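Local coordinates for protein oligopeptide ABC transporter OppAIV (Borrelia burgdorferi B31, PDB 4GL8) that probably binds oligopeptides on the outer side of the cytoplasmic membrane and passes them to an ABC transporter for import, at residues N246-Y251 and P268-D273; T288-L293 and L438-T443; K316-S321 and R383-F388; N413-V416 and I422-S425. All coordinates share one frame; numbering follows the deposited sequence.

Contact 1. Residues N246-Y251 and P268-D273; sequences NSITAY and PDLLKD
Leu-270 meets Tyr-251 and Ile-248 through a single methyl, and this makes up the apolar part of the contact. Its CD1 lies 3.8 Å from Tyr-251 CE2 and almost as close to Tyr-251 CD2. The methyl therefore rests beside that bond of the ring and approaches obliquely. Tyr-251 carries its CG opposite the backbone N (chi1 -177°), which sends the ring out from the helix toward Leu-270. The same Leu-270 CD1 is 4.3 Å from Ile-248 CD1, a looser touch at the exposed Ile-248. Pro-267 adds to this patch by touching Ser-247, Ile-248 and Tyr-251.

The contact sits at the surface of this family 5 solute-binding protein, about 23 Å from the centre of the chain. It joins the first turn of helix 247-255 to the residues that lead into helix 271-274. Strand 261-263 lies between the two in sequence, so this is a local closure of the chain. Tyr-251 also reaches Leu-503 of strand 492-504.

The polar contribution is small. Ser-247 OG is 3.9 Å from Pro-268 CD, which is packing and no hydrogen bond. The hydroxyl is hydrogen-bonded to Asp-380 OD2, and Pro-268 touches Asp-380 and Ser-381 too. Both segments thus lean on the start of helix 380-397.

Within 246-251 the helix start is capped. Asn-246 is the N-cap, and its OD1 accepts from Thr-249 N at 2.9 Å. The N-H points moderately straight at the oxygen (148°), but the donor stands well above the amide plane.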
loop_
_atom_site.group_PDB
_atom_site.type_symbol
_atom_site.label_atom_id
_atom_site.label_comp_id
_atom_site.label_asym_id
_atom_site.label_seq_id
_atom_site.Cartn_x
_atom_site.Cartn_y
_atom_site.Cartn_z
ATOM N N ASN A 246 -18.433 2.488 8.769
ATOM C CA ASN A 246 -19.161 3.624 9.314
ATOM C C ASN A 246 -18.315 4.412 10.347
ATOM O O ASN A 246 -18.294 4.085 11.532
ATOM C CB ASN A 246 -20.480 3.118 9.930
ATOM C CG ASN A 246 -21.424 4.238 10.326
ATOM O OD1 ASN A 246 -21.026 5.254 10.910
ATOM N ND2 ASN A 246 -22.694 4.046 10.027
ATOM N N SER A 247 -17.640 5.464 9.887
ATOM C CA SER A 247 -16.837 6.313 10.765
ATOM C C SER A 247 -17.612 6.877 11.974
ATOM O O SER A 247 -17.024 7.060 13.036
ATOM C CB SER A 247 -16.194 7.467 9.978
ATOM O OG SER A 247 -17.108 8.513 9.730
ATOM N N ILE A 248 -18.909 7.136 11.830
ATOM C CA ILE A 248 -19.721 7.652 12.938
ATOM C C ILE A 248 -19.903 6.599 14.005
ATOM O O ILE A 248 -19.932 6.920 15.172
ATOM C CB ILE A 248 -21.133 8.139 12.492
ATOM C CG1 ILE A 248 -21.020 9.382 11.591
ATOM C CG2 ILE A 248 -22.025 8.470 13.708
ATOM C CD1 ILE A 248 -20.468 10.621 12.294
ATOM N N THR A 249 -20.060 5.343 13.611
ATOM C CA THR A 249 -20.212 4.276 14.587
ATOM C C THR A 249 -18.914 4.171 15.364
ATOM O O THR A 249 -18.902 4.197 16.595
ATOM C CB THR A 249 -20.477 2.944 13.892
ATOM O OG1 THR A 249 -21.680 3.059 13.126
ATOM C CG2 THR A 249 -20.596 1.810 14.917
ATOM N N ALA A 250 -17.823 4.073 14.617
ATOM C CA ALA A 250 -16.488 4.076 15.198
ATOM C C ALA A 250 -16.252 5.278 16.132
ATOM O O ALA A 250 -15.692 5.123 17.225
ATOM C CB ALA A 250 -15.441 4.053 14.082
ATOM N N TYR A 251 -16.678 6.466 15.715
ATOM C CA TYR A 251 -16.420 7.651 16.513
ATOM C C TYR A 251 -17.246 7.645 17.807
ATOM O O TYR A 251 -16.742 8.058 18.865
ATOM C CB TYR A 251 -16.678 8.913 15.715
ATOM C CG TYR A 251 -16.357 10.178 16.459
ATOM C CD1 TYR A 251 -15.090 10.391 16.969
ATOM C CD2 TYR A 251 -17.318 11.171 16.634
ATOM C CE1 TYR A 251 -14.777 11.552 17.642
ATOM C CE2 TYR A 251 -17.022 12.342 17.301
ATOM C CZ TYR A 251 -15.747 12.531 17.797
ATOM O OH TYR A 251 -15.423 13.675 18.469
ATOM N N PRO A 268 -15.212 12.537 8.411
ATOM C CA PRO A 268 -14.667 13.590 7.557
ATOM C C PRO A 268 -15.364 14.925 7.781
ATOM O O PRO A 268 -14.741 15.960 7.643
ATOM C CB PRO A 268 -14.957 13.063 6.140
ATOM C CG PRO A 268 -16.189 12.221 6.303
ATOM C CD PRO A 268 -15.947 11.526 7.616
ATOM N N ASP A 269 -16.645 14.881 8.136
ATOM C CA ASP A 269 -17.421 16.068 8.485
ATOM C C ASP A 269 -17.032 16.739 9.808
ATOM O O ASP A 269 -17.328 17.912 9.997
ATOM C CB ASP A 269 -18.913 15.700 8.585
ATOM C CG ASP A 269 -19.603 15.658 7.241
ATOM O OD1 ASP A 269 -18.910 15.582 6.208
ATOM O OD2 ASP A 269 -20.854 15.710 7.231
ATOM N N LEU A 270 -16.424 16.004 10.744
ATOM C CA LEU A 270 -16.203 16.554 12.098
ATOM C C LEU A 270 -14.760 16.987 12.294
ATOM O O LEU A 270 -14.354 17.344 13.395
ATOM C CB LEU A 270 -16.609 15.547 13.175
ATOM C CG LEU A 270 -18.089 15.179 13.198
ATOM C CD1 LEU A 270 -18.335 13.958 14.065
ATOM C CD2 LEU A 270 -18.945 16.337 13.688
ATOM N N LEU A 271 -14.026 17.020 11.192
ATOM C CA LEU A 271 -12.592 17.254 11.189
ATOM C C LEU A 271 -12.183 18.607 11.764
ATOM O O LEU A 271 -11.145 18.695 12.424
ATOM C CB LEU A 271 -12.066 17.094 9.752
ATOM C CG LEU A 271 -10.597 16.732 9.484
ATOM C CD1 LEU A 271 -9.857 16.147 10.671
ATOM C CD2 LEU A 271 -10.517 15.749 8.336
ATOM N N LYS A 272 -12.988 19.651 11.519
ATOM C CA LYS A 272 -12.747 20.987 12.089
ATOM C C LYS A 272 -12.638 20.899 13.607
ATOM O O LYS A 272 -11.776 21.536 14.208
ATOM C CB LYS A 272 -13.860 21.970 11.707
ATOM N N ASP A 273 -13.506 20.090 14.209
ATOM C CA ASP A 273 -13.523 19.887 15.662
ATOM C C ASP A 273 -12.401 18.952 16.138
ATOM O O ASP A 273 -11.747 19.220 17.139
ATOM C CB ASP A 273 -14.881 19.319 16.111
ATOM C CG ASP A 273 -16.058 20.276 15.846
ATOM O OD1 ASP A 273 -15.864 21.335 15.186
ATOM O OD2 ASP A 273 -17.185 19.964 16.316
#

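Contact 2. Residues T288-L293 and L438-T443; sequences TSFYSL and LSIFQT
Phe-290 and Ile-440 both have a first torsion near +60°, which points the two groups at each other. In Phe-290 (chi1 61°) CG lies between the backbone N and the carbonyl carbon, and the ring projects from the strand toward 438-443. Ile-440 holds CG1 in the same way (chi1 65°), and its chain then runs on extended to CD1.

The two side chains come from opposite directions. Ile-440 CD1 is 3.7 Å from Phe-290 CZ and 4.1 Å from Phe-290 CE2, so the methyl meets the far end of the ring obliquely. Phe-441 CZ stands above one face of the Phe-290 ring, offset toward its rim. It is nearest to Phe-290 CE1, at 4.3 Å. The ring centroids are 5.8 Å apart and the planes meet obliquely, at 48°. Phe-494 of strand 492-504 meets both rings, which makes a three-membered aromatic cluster.

Segment 438-443 is tightly turned. Phe-441 N bonds to Leu-438 O, and Gln-442 N to Ser-439 O. Ser-439 OG also donates to Gln-442 OE1 at 3.0 Å, from above the amide plane. Gln-442 NE2 bonds to Glu-444.

Farther along the loop, Ser-449 O bonds to Ser-292 OG and Ser-450 OG to Leu-293 N. Between 288-293 and 438-443 themselves there is no hydrogen bond. These segments meet through buried apolar groups, so their join depends on shape and the exclusion of water.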
loop_
_atom_site.group_PDB
_atom_site.type_symbol
_atom_site.label_atom_id
_atom_site.label_comp_id
_atom_site.label_asym_id
_atom_site.label_seq_id
_atom_site.Cartn_x
_atom_site.Cartn_y
_atom_site.Cartn_z
ATOM N N THR A 288 -0.659 8.436 -2.018
ATOM C CA THR A 288 -1.290 9.329 -2.962
ATOM C C THR A 288 -2.757 8.993 -3.158
ATOM O O THR A 288 -3.189 7.855 -2.982
ATOM C CB THR A 288 -0.618 9.300 -4.369
ATOM O OG1 THR A 288 -0.721 8.006 -4.972
ATOM C CG2 THR A 288 0.868 9.729 -4.303
ATOM N N SER A 289 -3.502 10.008 -3.583
ATOM C CA SER A 289 -4.876 9.851 -4.063
ATOM C C SER A 289 -4.918 10.193 -5.562
ATOM O O SER A 289 -4.420 11.235 -5.995
ATOM C CB SER A 289 -5.829 10.746 -3.266
ATOM O OG SER A 289 -7.086 10.913 -3.940
ATOM N N PHE A 290 -5.431 9.264 -6.356
ATOM C CA PHE A 290 -5.688 9.505 -7.772
ATOM C C PHE A 290 -6.913 8.701 -8.216
ATOM O O PHE A 290 -7.302 7.782 -7.546
ATOM C CB PHE A 290 -4.458 9.227 -8.646
ATOM C CG PHE A 290 -3.943 7.790 -8.615
ATOM C CD1 PHE A 290 -4.485 6.828 -9.438
ATOM C CD2 PHE A 290 -2.874 7.445 -7.802
ATOM C CE1 PHE A 290 -3.998 5.520 -9.436
ATOM C CE2 PHE A 290 -2.362 6.151 -7.792
ATOM C CZ PHE A 290 -2.941 5.171 -8.609
ATOM N N TYR A 291 -7.542 9.099 -9.320
ATOM C CA TYR A 291 -8.642 8.315 -9.895
ATOM C C TYR A 291 -8.118 7.586 -11.122
ATOM O O TYR A 291 -7.594 8.224 -12.030
ATOM C CB TYR A 291 -9.827 9.246 -10.249
ATOM C CG TYR A 291 -10.824 9.444 -9.119
ATOM C CD1 TYR A 291 -10.429 9.480 -7.794
ATOM C CD2 TYR A 291 -12.181 9.583 -9.394
ATOM C CE1 TYR A 291 -11.370 9.620 -6.769
ATOM C CE2 TYR A 291 -13.109 9.751 -8.390
ATOM C CZ TYR A 291 -12.704 9.759 -7.074
ATOM O OH TYR A 291 -13.676 9.917 -6.103
ATOM N N SER A 292 -8.221 6.262 -11.138
ATOM C CA SER A 292 -7.832 5.475 -12.299
ATOM C C SER A 292 -8.913 5.486 -13.362
ATOM O O SER A 292 -10.115 5.677 -13.058
ATOM C CB SER A 292 -7.600 4.028 -11.916
ATOM O OG SER A 292 -6.655 3.869 -10.887
ATOM N N LEU A 293 -8.462 5.240 -14.594
ATOM C CA LEU A 293 -9.275 5.346 -15.799
ATOM C C LEU A 293 -9.020 4.092 -16.625
ATOM O O LEU A 293 -7.883 3.775 -16.919
ATOM C CB LEU A 293 -8.924 6.601 -16.599
ATOM C CG LEU A 293 -8.991 7.906 -15.810
ATOM C CD1 LEU A 293 -8.341 9.034 -16.580
ATOM C CD2 LEU A 293 -10.397 8.304 -15.414
ATOM N N LEU A 438 6.052 4.784 -9.396
ATOM C CA LEU A 438 6.173 4.818 -10.852
ATOM C C LEU A 438 6.004 3.417 -11.447
ATOM O O LEU A 438 5.525 3.248 -12.570
ATOM C CB LEU A 438 7.504 5.427 -11.243
ATOM C CG LEU A 438 7.631 6.872 -10.783
ATOM C CD1 LEU A 438 9.031 7.350 -11.111
ATOM C CD2 LEU A 438 6.568 7.733 -11.458
ATOM N N SER A 439 6.320 2.416 -10.651
ATOM C CA SER A 439 6.170 1.037 -11.050
ATOM C C SER A 439 4.739 0.586 -11.415
ATOM O O SER A 439 4.579 -0.313 -12.236
ATOM C CB SER A 439 6.653 0.146 -9.910
ATOM O OG SER A 439 6.897 -1.116 -10.455
ATOM N N ILE A 440 3.712 1.163 -10.773
ATOM C CA ILE A 440 2.332 0.732 -11.010
ATOM C C ILE A 440 1.792 1.148 -12.359
ATOM O O ILE A 440 0.813 0.594 -12.841
ATOM C CB ILE A 440 1.374 1.136 -9.876
ATOM C CG1 ILE A 440 1.242 2.663 -9.787
ATOM C CG2 ILE A 440 1.901 0.529 -8.581
ATOM C CD1 ILE A 440 0.171 3.157 -8.840
ATOM N N PHE A 441 2.465 2.090 -12.991
ATOM C CA PHE A 441 2.154 2.479 -14.369
ATOM C C PHE A 441 2.996 1.756 -15.445
ATOM O O PHE A 441 2.779 1.999 -16.639
ATOM C CB PHE A 441 2.246 4.014 -14.490
ATOM C CG PHE A 441 1.161 4.737 -13.714
ATOM C CD1 PHE A 441 -0.071 4.966 -14.275
ATOM C CD2 PHE A 441 1.378 5.154 -12.429
ATOM C CE1 PHE A 441 -1.058 5.620 -13.576
ATOM C CE2 PHE A 441 0.395 5.794 -11.716
ATOM C CZ PHE A 441 -0.838 6.005 -12.289
ATOM N N GLN A 442 3.917 0.863 -15.055
ATOM C CA GLN A 442 4.562 -0.003 -16.047
ATOM C C GLN A 442 3.511 -0.936 -16.608
ATOM O O GLN A 442 2.674 -1.423 -15.868
ATOM C CB GLN A 442 5.648 -0.906 -15.467
ATOM C CG GLN A 442 6.880 -0.230 -14.949
ATOM C CD GLN A 442 7.836 -1.194 -14.221
ATOM O OE1 GLN A 442 8.325 -0.900 -13.127
ATOM N NE2 GLN A 442 8.073 -2.347 -14.809
ATOM N N THR A 443 3.593 -1.225 -17.897
ATOM C CA THR A 443 2.565 -1.998 -18.612
ATOM C C THR A 443 2.085 -3.203 -17.830
ATOM O O THR A 443 0.895 -3.439 -17.709
ATOM C CB THR A 443 3.101 -2.454 -20.001
ATOM O OG1 THR A 443 3.343 -1.286 -20.804
ATOM C CG2 THR A 443 2.087 -3.395 -20.732
#

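Contact 3. Residues K316-S321 and R383-F388; sequences KTLTES and RKIAEF
Helix 315-323 packs against helix 380-397 in a roughly antiparallel pair, with Thr-317 and Leu-318 set against Ile-385 and Phe-388. The short axes run at 145° to each other and come within 11.2 Å.

Phe-388 and Leu-318 carry most of the contact. Phe-388 has its CG opposite the backbone N (chi1 178°), which carries the ring over to helix 315-323. Leu-318 CA lies over one face of this ring. Leu-318 CB is 3.6 Å from Phe-388 CE2, and Leu-318 CD1 is 3.8 Å from Phe-388 CD2. The ring therefore rests on the backbone and the root of the leucine as well as on its branch. Thr-317 takes the far part of the ring. Its methyl CG2 is 3.6 Å from Phe-388 CE1, and the two side chains cross at about a right angle.

The pair lies toward the outside of the molecule, about 22 Å from the centre of the chain. Helix 380-397 also covers strands: Ile-385 and Ala-386 touch Tyr-291 of strand 287-293, and Ala-386 touches Leu-403 of strand 401-406. Val-322 and Leu-323 extend the interface along helix 315-323.

Leu-318 CD1 also reaches Ile-385 CG2 at 4.1 Å. These two chains cross nearly at right angles, and both residues are buried.

No hydrogen bond crosses between the segments. Thr-317 turns its methyl to the ring, while its OG1 bonds to Asp-314 just before the helix. Lys-316 O accepts from Glu-320 N at 2.9 Å and from Thr-319 OG1 at 3.2 Å, the hydroxyl being tilted from the carbonyl plane.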
loop_
_atom_site.group_PDB
_atom_site.type_symbol
_atom_site.label_atom_id
_atom_site.label_comp_id
_atom_site.label_asym_id
_atom_site.label_seq_id
_atom_site.Cartn_x
_atom_site.Cartn_y
_atom_site.Cartn_z
ATOM N N LYS A 316 -7.051 22.294 -4.997
ATOM C CA LYS A 316 -6.903 23.090 -3.775
ATOM C C LYS A 316 -8.196 23.099 -2.952
ATOM O O LYS A 316 -8.165 22.936 -1.730
ATOM C CB LYS A 316 -6.488 24.528 -4.088
ATOM N N THR A 317 -9.326 23.300 -3.615
ATOM C CA THR A 317 -10.613 23.303 -2.916
ATOM C C THR A 317 -10.886 21.925 -2.303
ATOM O O THR A 317 -11.429 21.836 -1.209
ATOM C CB THR A 317 -11.737 23.701 -3.879
ATOM O OG1 THR A 317 -11.576 25.076 -4.211
ATOM C CG2 THR A 317 -13.110 23.489 -3.284
ATOM N N LEU A 318 -10.464 20.864 -2.998
ATOM C CA LEU A 318 -10.640 19.507 -2.480
ATOM C C LEU A 318 -9.877 19.323 -1.172
ATOM O O LEU A 318 -10.428 18.801 -0.201
ATOM C CB LEU A 318 -10.218 18.449 -3.492
ATOM C CG LEU A 318 -10.204 16.984 -3.003
ATOM C CD1 LEU A 318 -11.584 16.503 -2.529
ATOM C CD2 LEU A 318 -9.699 16.056 -4.092
ATOM N N THR A 319 -8.620 19.751 -1.131
ATOM C CA THR A 319 -7.828 19.593 0.091
ATOM C C THR A 319 -8.262 20.580 1.200
ATOM O O THR A 319 -8.264 20.201 2.362
ATOM C CB THR A 319 -6.297 19.650 -0.143
ATOM O OG1 THR A 319 -5.952 20.852 -0.810
ATOM C CG2 THR A 319 -5.846 18.505 -0.990
ATOM N N GLU A 320 -8.669 21.803 0.863
ATOM C CA GLU A 320 -8.972 22.798 1.913
ATOM C C GLU A 320 -10.425 22.848 2.413
ATOM O O GLU A 320 -10.670 23.291 3.535
ATOM C CB GLU A 320 -8.536 24.185 1.470
ATOM C CG GLU A 320 -7.060 24.235 1.105
ATOM C CD GLU A 320 -6.586 25.619 0.719
ATOM O OE1 GLU A 320 -7.422 26.458 0.286
ATOM O OE2 GLU A 320 -5.363 25.848 0.856
ATOM N N SER A 321 -11.376 22.405 1.597
ATOM C CA SER A 321 -12.799 22.480 1.953
ATOM C C SER A 321 -13.457 21.117 2.131
ATOM O O SER A 321 -14.438 21.007 2.846
ATOM C CB SER A 321 -13.566 23.284 0.899
ATOM N N ARG A 383 -16.742 8.687 -0.140
ATOM C CA ARG A 383 -18.020 9.145 -0.651
ATOM C C ARG A 383 -18.002 10.650 -0.886
ATOM O O ARG A 383 -18.425 11.132 -1.935
ATOM C CB ARG A 383 -19.125 8.790 0.349
ATOM C CG ARG A 383 -20.523 9.233 -0.059
ATOM C CD ARG A 383 -21.579 8.586 0.819
ATOM N NE ARG A 383 -21.559 9.101 2.192
ATOM C CZ ARG A 383 -21.158 8.408 3.255
ATOM N NH1 ARG A 383 -20.739 7.154 3.130
ATOM N NH2 ARG A 383 -21.193 8.973 4.452
ATOM N N LYS A 384 -17.528 11.386 0.133
ATOM C CA LYS A 384 -17.519 12.842 0.062
ATOM C C LYS A 384 -16.604 13.274 -1.081
ATOM O O LYS A 384 -16.965 14.139 -1.872
ATOM C CB LYS A 384 -17.127 13.491 1.407
ATOM N N ILE A 385 -15.430 12.648 -1.197
ATOM C CA ILE A 385 -14.498 12.985 -2.276
ATOM C C ILE A 385 -15.151 12.698 -3.627
ATOM O O ILE A 385 -15.116 13.532 -4.523
ATOM C CB ILE A 385 -13.166 12.213 -2.170
ATOM C CG1 ILE A 385 -12.403 12.582 -0.879
ATOM C CG2 ILE A 385 -12.280 12.533 -3.363
ATOM C CD1 ILE A 385 -11.260 11.614 -0.568
ATOM N N ALA A 386 -15.760 11.526 -3.774
ATOM C CA ALA A 386 -16.429 11.172 -5.052
ATOM C C ALA A 386 -17.554 12.128 -5.435
ATOM O O ALA A 386 -17.733 12.450 -6.607
ATOM C CB ALA A 386 -16.954 9.746 -4.996
ATOM N N GLU A 387 -18.308 12.590 -4.438
ATOM C CA GLU A 387 -19.370 13.566 -4.651
ATOM C C GLU A 387 -18.820 14.922 -5.089
ATOM O O GLU A 387 -19.423 15.585 -5.945
ATOM C CB GLU A 387 -20.272 13.686 -3.398
ATOM C CG GLU A 387 -21.325 12.566 -3.354
ATOM C CD GLU A 387 -22.089 12.439 -2.036
ATOM O OE1 GLU A 387 -21.884 13.251 -1.127
ATOM O OE2 GLU A 387 -22.885 11.486 -1.879
ATOM N N PHE A 388 -17.691 15.341 -4.507
ATOM C CA PHE A 388 -17.009 16.568 -4.964
ATOM C C PHE A 388 -16.543 16.421 -6.414
ATOM O O PHE A 388 -16.734 17.318 -7.213
ATOM C CB PHE A 388 -15.799 16.858 -4.091
ATOM C CG PHE A 388 -15.003 18.067 -4.508
ATOM C CD1 PHE A 388 -15.385 19.339 -4.112
ATOM C CD2 PHE A 388 -13.818 17.927 -5.234
ATOM C CE1 PHE A 388 -14.631 20.452 -4.457
ATOM C CE2 PHE A 388 -13.061 19.034 -5.585
ATOM C CZ PHE A 388 -13.470 20.303 -5.198
#

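Contact 4. Residues N413-V416 and I422-S425; sequences NSRV and IIRS
Helix 413-416 and strand 422-425 come closest at Arg-415 and Ile-423, whose CA atoms are 7.5 Å apart, and no hydrogen bond joins them. Ile-423 points toward the helix. Its CD1 is 3.8 Å from Arg-415 CG and 4.1 Å from Ser-414 CB, and its CG2 is 4.1 Å from Arg-415 CG. CG, near the start of the arginine chain, thus packs on Ile-423, and the two side chains run at a slant to each other.

Beyond CG the arginine bends (chi3 66°) and sets its guanidinium beside Ser-425. Ser-425 CB lies over the centre of one face, 3.8 Å above the plane. The partner of Ser-425 OG is Ser-292 OG, to which it is hydrogen-bonded. Its very close approach to the guanidinium in the model is doubtful.

A short connection leads from helix 408-417 to strand 422-428, so the contact closes locally. It lies at the peptide site. Arg-424 NH1 donates to the backbone of the bound peptide and also bonds to Asn-377, while Arg-415 packs on one of the peptide's modified side chains.

Three hydrogen bonds hold the guanidinium of Arg-415. NH2 bonds to Phe-448 O and Gly-426 O, and NH1 to Tyr-411 OH. Tyr-411 OH also bonds to Arg-424 O, which ties the strand backbone to the arginine indirectly. Arg-415 NH1 and Arg-424 NH1 are 5.4 Å apart, so two positive groups stand near each other beside the peptide. Ser-414 OG has other partners, Glu-406 and Thr-410 O.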
loop_
_atom_site.group_PDB
_atom_site.type_symbol
_atom_site.label_atom_id
_atom_site.label_comp_id
_atom_site.label_asym_id
_atom_site.label_seq_id
_atom_site.Cartn_x
_atom_site.Cartn_y
_atom_site.Cartn_z
ATOM N N ASN A 413 -10.869 -6.350 -5.934
ATOM C CA ASN A 413 -11.080 -7.220 -7.089
ATOM C C ASN A 413 -11.377 -6.395 -8.330
ATOM O O ASN A 413 -10.907 -6.716 -9.387
ATOM C CB ASN A 413 -12.221 -8.195 -6.827
ATOM C CG ASN A 413 -12.583 -8.989 -8.051
ATOM O OD1 ASN A 413 -12.024 -10.048 -8.273
ATOM N ND2 ASN A 413 -13.479 -8.457 -8.890
ATOM N N SER A 414 -12.120 -5.300 -8.180
ATOM C CA SER A 414 -12.451 -4.454 -9.318
ATOM C C SER A 414 -11.199 -3.767 -9.900
ATOM O O SER A 414 -11.024 -3.705 -11.119
ATOM C CB SER A 414 -13.514 -3.398 -8.951
ATOM O OG SER A 414 -14.763 -3.989 -8.657
ATOM N N ARG A 415 -10.344 -3.242 -9.026
ATOM C CA ARG A 415 -9.141 -2.559 -9.477
ATOM C C ARG A 415 -8.204 -3.524 -10.225
ATOM O O ARG A 415 -7.764 -3.249 -11.351
ATOM C CB ARG A 415 -8.437 -1.887 -8.286
ATOM C CG ARG A 415 -8.914 -0.464 -8.076
ATOM C CD ARG A 415 -8.144 0.291 -7.015
ATOM N NE ARG A 415 -6.737 0.536 -7.341
ATOM C CZ ARG A 415 -5.919 1.219 -6.553
ATOM N NH1 ARG A 415 -6.384 1.730 -5.425
ATOM N NH2 ARG A 415 -4.650 1.411 -6.889
ATOM N N VAL A 416 -7.963 -4.668 -9.593
ATOM C CA VAL A 416 -7.066 -5.678 -10.107
ATOM C C VAL A 416 -7.528 -6.291 -11.435
ATOM O O VAL A 416 -6.711 -6.576 -12.272
ATOM C CB VAL A 416 -6.840 -6.761 -9.036
ATOM C CG1 VAL A 416 -6.280 -8.044 -9.625
ATOM C CG2 VAL A 416 -5.929 -6.208 -7.959
ATOM N N ILE A 422 -14.406 4.422 -14.267
ATOM C CA ILE A 422 -13.563 5.289 -13.429
ATOM C C ILE A 422 -13.601 4.704 -11.995
ATOM O O ILE A 422 -14.648 4.255 -11.521
ATOM C CB ILE A 422 -14.083 6.743 -13.443
ATOM C CG1 ILE A 422 -14.054 7.291 -14.870
ATOM C CG2 ILE A 422 -13.274 7.644 -12.526
ATOM C CD1 ILE A 422 -14.636 8.674 -15.002
ATOM N N ILE A 423 -12.478 4.678 -11.312
ATOM C CA ILE A 423 -12.482 4.167 -9.954
ATOM C C ILE A 423 -11.533 4.960 -9.073
ATOM O O ILE A 423 -10.354 5.172 -9.428
ATOM C CB ILE A 423 -12.135 2.663 -9.938
ATOM C CG1 ILE A 423 -12.435 2.031 -8.588
ATOM C CG2 ILE A 423 -10.670 2.413 -10.338
ATOM C CD1 ILE A 423 -12.517 0.522 -8.668
ATOM N N ARG A 424 -12.055 5.415 -7.922
ATOM C CA ARG A 424 -11.204 6.021 -6.912
ATOM C C ARG A 424 -10.052 5.098 -6.601
ATOM O O ARG A 424 -10.226 3.902 -6.429
ATOM C CB ARG A 424 -11.987 6.342 -5.628
ATOM C CG ARG A 424 -11.102 6.814 -4.497
ATOM C CD ARG A 424 -10.717 5.717 -3.531
ATOM N NE ARG A 424 -9.387 5.971 -3.017
ATOM C CZ ARG A 424 -8.768 5.229 -2.098
ATOM N NH1 ARG A 424 -9.348 4.152 -1.555
ATOM N NH2 ARG A 424 -7.537 5.562 -1.735
ATOM N N SER A 425 -8.868 5.661 -6.494
ATOM C CA SER A 425 -7.686 4.831 -6.454
ATOM C C SER A 425 -6.620 5.534 -5.627
ATOM O O SER A 425 -6.939 6.356 -4.782
ATOM C CB SER A 425 -7.276 4.551 -7.915
ATOM O OG SER A 425 -6.233 3.636 -8.019
#

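Contacts 2 and 4 lie deepest, with centres about 11 Å apart. They share neighbouring antiparallel strands, 287-293 and 422-428, and touch through Ser-292 and Ile-423. Contact 4 borders the bound peptide. Contact 2 lies on the strand next to 422-428, whose Arg-424 binds that peptide, so it is one strand removed from the site. Contact 3 lies farther out, its centre about 20 Å from that of contact 2, and the two touch. Contact 1 is at the surface, its centre about 16 Å from that of contact 3; helix 380-397 meets both. Along the chain contact 1 closes first. Contact 2 then opens, and contacts 3 and 4 follow in turn inside its loop.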